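Local coordinates for type III secretion T3S chaperone (Chlamydia trachomatis, PDB 3K29), which is a putative YscO homologue and probably acts as a type III secretion chaperone, folded as a long helical hairpin, at residues K23-K26 with E27-L31; A104-E107 with L108-E112. All coordinates share one frame; numbering follows the deposited sequence. Where two conformers were deposited one is given.

Interaction 1: residues K23-K26 with E27-L31; sequences KVVK and EKRRL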
# COMPACT_ATOMS: atom_id res chain seq x y z
N LYS A 23 -7.27 -4.24 1.94
CA LYS A 23 -7.93 -3.12 2.55
C LYS A 23 -6.90 -2.18 3.17
O LYS A 23 -7.04 -0.95 3.08
CB LYS A 23 -8.93 -3.62 3.60
CG LYS A 23 -9.54 -2.53 4.46
CD LYS A 23 -10.66 -3.06 5.36
CE LYS A 23 -11.78 -2.01 5.58
NZ LYS A 23 -12.99 -2.60 6.30
N VAL A 24 -5.86 -2.73 3.80
CA VAL A 24 -4.82 -1.87 4.38
C VAL A 24 -4.06 -1.06 3.30
O VAL A 24 -3.86 0.14 3.49
CB VAL A 24 -3.91 -2.61 5.38
CG1 VAL A 24 -2.63 -1.79 5.68
CG2 VAL A 24 -4.72 -2.96 6.70
N VAL A 25 -3.68 -1.69 2.18
CA VAL A 25 -3.01 -1.02 1.05
C VAL A 25 -3.84 0.17 0.55
O VAL A 25 -3.31 1.27 0.38
CB VAL A 25 -2.71 -1.94 -0.17
CG1 VAL A 25 -2.29 -1.11 -1.39
CG2 VAL A 25 -1.57 -2.90 0.14
N LYS A 26 -5.14 -0.08 0.38
CA LYS A 26 -6.08 0.94 -0.06
C LYS A 26 -6.18 2.06 0.95
O LYS A 26 -6.31 3.21 0.58
CB LYS A 26 -7.46 0.31 -0.29
CG LYS A 26 -8.61 1.30 -0.18
CD LYS A 26 -9.89 0.78 -0.83
CE LYS A 26 -10.94 1.89 -0.83
NZ LYS A 26 -12.23 1.45 -1.42
N GLU A 27 -6.13 1.73 2.24
CA GLU A 27 -6.22 2.77 3.25
C GLU A 27 -4.91 3.60 3.21
O GLU A 27 -4.94 4.84 3.24
CB GLU A 27 -6.52 2.17 4.63
CG GLU A 27 -6.55 3.19 5.79
CD GLU A 27 -7.53 4.38 5.61
OE1 GLU A 27 -8.26 4.46 4.58
OE2 GLU A 27 -7.58 5.25 6.51
N LYS A 28 -3.78 2.92 3.07
CA LYS A 28 -2.51 3.65 2.92
C LYS A 28 -2.46 4.53 1.66
O LYS A 28 -1.89 5.62 1.74
CB LYS A 28 -1.28 2.75 3.04
CG LYS A 28 -1.25 1.91 4.34
CD LYS A 28 -1.38 2.71 5.58
CE LYS A 28 -1.24 1.82 6.78
NZ LYS A 28 -1.66 2.57 8.00
N ARG A 29 -3.02 4.09 0.54
CA ARG A 29 -3.15 4.97 -0.63
C ARG A 29 -3.85 6.28 -0.24
O ARG A 29 -3.37 7.38 -0.55
CB ARG A 29 -3.99 4.32 -1.73
CG ARG A 29 -3.24 3.87 -2.98
CD ARG A 29 -2.61 2.52 -2.70
NE ARG A 29 -2.68 1.57 -3.82
CZ ARG A 29 -1.77 1.48 -4.79
NH1 ARG A 29 -0.73 2.31 -4.86
NH2 ARG A 29 -1.94 0.58 -5.73
N ARG A 30 -4.98 6.13 0.44
CA ARG A 30 -5.80 7.26 0.84
C ARG A 30 -5.07 8.17 1.81
O ARG A 30 -5.19 9.39 1.73
CB ARG A 30 -7.09 6.77 1.50
CG ARG A 30 -8.18 7.79 1.42
CD ARG A 30 -9.36 7.43 2.33
NE ARG A 30 -8.93 7.31 3.73
CZ ARG A 30 -8.68 8.33 4.56
NH1 ARG A 30 -8.83 9.60 4.18
NH2 ARG A 30 -8.29 8.06 5.80
N LEU A 31 -4.35 7.58 2.76
CA LEU A 31 -3.61 8.38 3.73
C LEU A 31 -2.51 9.18 3.04
O LEU A 31 -2.30 10.33 3.39
CB LEU A 31 -3.07 7.54 4.88
CG LEU A 31 -4.13 6.96 5.83
CD1 LEU A 31 -3.52 6.08 6.92
CD2 LEU A 31 -4.98 8.08 6.46
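With CG1 of V25 anti to the backbone N (chi1 168°) and the chain of R29 bent at chi2 and chi3, the arginine folds back one helical turn and lies beside the valine. R29 NE comes to 3.6 Å from V25 CG1, and the methyl meets the guanidinium obliquely. The CD of R29 also rests 3.4 Å from the V25 carbonyl O. One residue earlier the same i to i+4 spacing pairs V24 with K28: the lysine CG sits beside its own backbone N, the chain then bends at chi2, and K28 CE reaches V24 CG1 at 4.0 Å. Beneath, K28 N donates to V24 O at 2.8 Å and R29 N to V25 O at the same length. On another side of the helix, R30 takes E27 side-on, NE to OE1 and NH2 to OE2, both 3.0 Å and nearly straight, with each oxygen met on its syn side. Across V25 and R29 lies helix 70-160, where L108 touches both. The chemistry thus divides: valine methyls lie against R29 NE and CD and against the K28 methylenes, while the two-pronged salt bridge fixes the rotation of both charged groups and probably offsets some local positive charge.

Interaction 2: residues A104-E107 with L108-E112; sequences ASKE and LERAE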
# COMPACT_ATOMS: atom_id res chain seq x y z
N ALA A 104 4.21 8.73 4.64
CA ALA A 104 2.99 8.06 4.18
C ALA A 104 3.28 7.20 2.96
O ALA A 104 2.69 6.13 2.79
CB ALA A 104 1.86 9.06 3.86
N SER A 105 4.20 7.70 2.13
CA SER A 105 4.68 7.03 0.94
C SER A 105 5.37 5.71 1.32
O SER A 105 5.07 4.65 0.76
CB SER A 105 5.64 7.97 0.23
OG SER A 105 5.70 7.65 -1.13
N LYS A 106 6.28 5.78 2.28
CA LYS A 106 6.89 4.58 2.85
C LYS A 106 5.89 3.61 3.50
O LYS A 106 5.98 2.40 3.32
CB LYS A 106 7.95 4.98 3.86
CG LYS A 106 9.17 5.65 3.25
CD LYS A 106 10.21 5.78 4.35
CE LYS A 106 11.45 6.44 3.85
NZ LYS A 106 12.61 5.93 4.64
N GLU A 107 4.94 4.15 4.26
CA GLU A 107 3.83 3.33 4.78
C GLU A 107 3.05 2.56 3.72
O GLU A 107 2.75 1.39 3.91
CB GLU A 107 2.89 4.14 5.67
CG GLU A 107 3.39 4.28 7.06
CD GLU A 107 3.49 2.94 7.74
OE1 GLU A 107 4.62 2.43 7.94
OE2 GLU A 107 2.42 2.37 8.05
N LEU A 108 2.76 3.20 2.59
CA LEU A 108 2.21 2.49 1.44
C LEU A 108 3.10 1.37 0.88
O LEU A 108 2.59 0.29 0.62
CB LEU A 108 1.85 3.45 0.29
CG LEU A 108 1.28 2.87 -1.00
CD1 LEU A 108 0.06 1.96 -0.76
CD2 LEU A 108 0.88 3.99 -1.94
N GLU A 109 4.39 1.65 0.69
CA GLU A 109 5.33 0.65 0.19
C GLU A 109 5.32 -0.55 1.14
O GLU A 109 5.30 -1.69 0.68
CB GLU A 109 6.75 1.25 0.07
CG GLU A 109 6.85 2.45 -0.86
CD GLU A 109 8.23 3.15 -0.84
OE1 GLU A 109 9.21 2.60 -0.30
OE2 GLU A 109 8.33 4.26 -1.37
N ARG A 110 5.35 -0.28 2.44
CA ARG A 110 5.35 -1.32 3.46
C ARG A 110 4.07 -2.18 3.43
O ARG A 110 4.13 -3.40 3.54
CB ARG A 110 5.53 -0.70 4.83
CG ARG A 110 6.90 -0.07 5.06
CD ARG A 110 6.99 0.48 6.45
NE ARG A 110 8.19 1.26 6.63
CZ ARG A 110 8.21 2.57 6.86
NH1 ARG A 110 7.08 3.25 6.98
NH2 ARG A 110 9.38 3.20 6.99
N ALA A 111 2.92 -1.54 3.22
CA ALA A 111 1.65 -2.26 3.14
C ALA A 111 1.58 -3.18 1.94
O ALA A 111 1.02 -4.27 2.04
CB ALA A 111 0.45 -1.29 3.14
N GLU A 112 2.14 -2.74 0.81
CA GLU A 112 2.18 -3.57 -0.40
C GLU A 112 3.14 -4.77 -0.28
O GLU A 112 2.81 -5.86 -0.79
CB GLU A 112 2.54 -2.73 -1.63
CG GLU A 112 1.72 -1.46 -1.66
CD GLU A 112 1.59 -0.90 -3.03
OE1 GLU A 112 0.49 -1.05 -3.61
OE2 GLU A 112 2.59 -0.31 -3.53
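A104 meets L108 through the backbone, its carbonyl O accepting the leucine N at 2.9 Å, and so begins a run of four successive i to i+4 bonds. S105 follows with its O bound to E109 N at 3.1 Å. K106 is more involved. Its O takes the R110 N, and its CB lies over one face of the R110 guanidinium, 3.7 Å from NH1, while its CD approaches NH2. The arginine gets there because its chain, after CG turns beside the backbone N (chi1 -68°), stays extended as far as NE and runs back toward the preceding turn. E107 completes the segment: its O accepts A111 N, and its side chain, bent at chi2, brings OE1 to 2.8 Å from R110 NH1 in a salt bridge. That bond is not straight, 140° at the hydrogen; it uses the anti lone pair of OE1, and the carboxylate and guanidinium planes stand 37° apart. One nitrogen alone therefore engages the carboxylate, a looser hold than a two-pronged pair would give. L108 touches R29 of helix 8-66, and A111 touches K28. Buried L108 and A111 against that helix, with the Glu-Arg pair spaced i to i+3 at the surface, fit a long antiparallel helical hairpin, consistent with the coiled coil predicted for its first helix.

Overall arrangement
From the N terminus, helix 8-66 carries interaction 1 inside the predicted coiled coil; the chain then turns between residues 66 and 70 and returns along helix 70-160, which carries interaction 2. Each contact joins adjoining turns of its own helix and closes no long loop, and the two stand in series, neither nested nor crossed. The hairpin nevertheless brings them side by side, close to the middle of the chain: the centres of interaction 1 and interaction 2 are about 9 Å apart. R29 CD packs on L108 CD1 at 3.3 Å, and V25 CG2 lies 3.5 Å from A111 O, tying the two antiparallel helices together. A long, weak ion pair between R29 and E112 spans the same interface.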